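Local coordinates for prolyl 4-hydroxylase (Paramecium bursaria Chlorella virus 1, PDB 5C5T), which probably hydroxylates proline residues in collagen-like chains as a metal- and 2-oxoglutarate-dependent dioxygenase, at residues S46-E49 and C50-I54. Numbering follows the deposited sequence.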
loop_
_atom_site.group_PDB
_atom_site.type_symbol
_atom_site.label_atom_id
_atom_site.label_comp_id
_atom_site.label_asym_id
_atom_site.label_seq_id
_atom_site.Cartn_x
_atom_site.Cartn_y
_atom_site.Cartn_z
ATOM N N SER A 46 -1.542 -11.414 -11.233
ATOM C CA SER A 46 -1.195 -12.833 -11.300
ATOM C C SER A 46 0.143 -13.127 -10.624
ATOM O O SER A 46 0.967 -12.228 -10.388
ATOM C CB SER A 46 -1.135 -13.317 -12.727
ATOM O OG SER A 46 0.055 -12.837 -13.348
ATOM N N ASP A 47 0.364 -14.389 -10.325
ATOM C CA ASP A 47 1.628 -14.806 -9.728
ATOM C C ASP A 47 2.815 -14.445 -10.659
ATOM O O ASP A 47 3.836 -13.938 -10.194
ATOM C CB ASP A 47 1.648 -16.308 -9.422
ATOM C CG ASP A 47 0.811 -16.698 -8.188
ATOM O OD1 ASP A 47 0.093 -15.860 -7.612
ATOM O OD2 ASP A 47 0.885 -17.877 -7.772
ATOM N N ILE A 48 2.698 -14.671 -11.955
ATOM C CA ILE A 48 3.879 -14.419 -12.791
ATOM C C ILE A 48 4.085 -12.885 -12.930
ATOM O O ILE A 48 5.245 -12.459 -12.965
ATOM C CB ILE A 48 3.826 -15.155 -14.130
ATOM C CG1 ILE A 48 2.884 -14.488 -15.088
ATOM C CG2 ILE A 48 3.485 -16.620 -13.929
ATOM C CD1 ILE A 48 3.637 -13.569 -15.985
ATOM N N GLU A 49 3.020 -12.072 -12.927
ATOM C CA GLU A 49 3.144 -10.600 -12.889
ATOM C C GLU A 49 3.882 -10.132 -11.631
ATOM O O GLU A 49 4.758 -9.257 -11.723
ATOM C CB GLU A 49 1.769 -9.924 -12.961
ATOM C CG GLU A 49 1.131 -9.966 -14.348
ATOM C CD GLU A 49 -0.327 -9.597 -14.351
ATOM O OE1 GLU A 49 -0.973 -9.568 -13.271
ATOM O OE2 GLU A 49 -0.846 -9.331 -15.458
ATOM N N CYS A 50 3.559 -10.696 -10.449
ATOM C CA CYS A 50 4.336 -10.387 -9.254
ATOM C C CYS A 50 5.823 -10.709 -9.405
ATOM O O CYS A 50 6.689 -9.917 -9.019
ATOM C CB CYS A 50 3.741 -11.106 -8.042
ATOM S SG CYS A 50 2.059 -10.633 -7.559
ATOM N N ASP A 51 6.134 -11.853 -10.010
ATOM C CA ASP A 51 7.528 -12.250 -10.131
ATOM C C ASP A 51 8.276 -11.337 -11.100
ATOM O O ASP A 51 9.430 -10.999 -10.844
ATOM C CB ASP A 51 7.641 -13.701 -10.603
ATOM C CG ASP A 51 7.209 -14.713 -9.539
ATOM O OD1 ASP A 51 7.174 -14.420 -8.309
ATOM O OD2 ASP A 51 6.931 -15.848 -9.970
ATOM N N VAL A 52 7.621 -10.933 -12.179
ATOM C CA VAL A 52 8.238 -10.049 -13.151
ATOM C C VAL A 52 8.573 -8.716 -12.441
ATOM O O VAL A 52 9.641 -8.144 -12.631
ATOM C CB VAL A 52 7.310 -9.865 -14.366
ATOM C CG1 VAL A 52 7.750 -8.722 -15.250
ATOM C CG2 VAL A 52 7.251 -11.183 -15.161
ATOM N N LEU A 53 7.673 -8.264 -11.579
ATOM C CA LEU A 53 7.898 -6.984 -10.910
ATOM C C LEU A 53 8.996 -7.117 -9.884
ATOM O O LEU A 53 9.871 -6.249 -9.802
ATOM C CB LEU A 53 6.606 -6.435 -10.268
ATOM C CG LEU A 53 6.704 -5.044 -9.596
ATOM C CD1 LEU A 53 7.371 -4.022 -10.512
ATOM C CD2 LEU A 53 5.334 -4.533 -9.119
ATOM N N ILE A 54 9.011 -8.197 -9.092
ATOM C CA ILE A 54 10.112 -8.406 -8.181
ATOM C C ILE A 54 11.450 -8.381 -8.895
ATOM O O ILE A 54 12.395 -7.763 -8.429
ATOM C CB ILE A 54 9.945 -9.747 -7.449
ATOM C CG1 ILE A 54 8.717 -9.709 -6.527
ATOM C CG2 ILE A 54 11.172 -10.116 -6.656
ATOM C CD1 ILE A 54 8.216 -11.077 -6.073
#
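Ser46 and Cys50 meet across the first turn of helix 47-59. Cys50 N donates to Ser46 O at 3.0 Å, in a nearly straight bond (167°). Asp51, Val52 and Leu53 repeat this i to i+4 pattern, bonding back to Asp47, Ile48 and Glu49. Side chains add little between the turns. Val52 CG2 lies beside the backbone N, which brings it 3.2 Å from Ile48 O. Val52 CG2 also approaches Ile48 CD1 at 4.4 Å, a loose apolar touch. Cys50 SG turns back along the helix and lies 3.4 Å from Ser46 O.

The start of the helix is fixed by a capping box. Ser46 is the N-cap, and its OG accepts from Glu49 N at 3.1 Å. In return, Ser46 N donates to Glu49 OE1 at 2.8 Å, arriving from above the carboxylate plane, 37° out of it. Glu49 reaches back because its CG is anti to the carbonyl carbon (chi1 -74°) and the chain then runs extended. Its other oxygen, OE2, forms a salt bridge with Lys100, tying the cap to helix 96-109. Asp51 OD1 forms a salt bridge with Lys185.

The buried face is apolar. Leu53 packs on Val97, Ile98 and Ile101 of helix 96-109, while Cys50, Leu53 and Ile54 rest on Leu161 of strand 153-162, an inner strand of the six-stranded antiparallel sheet.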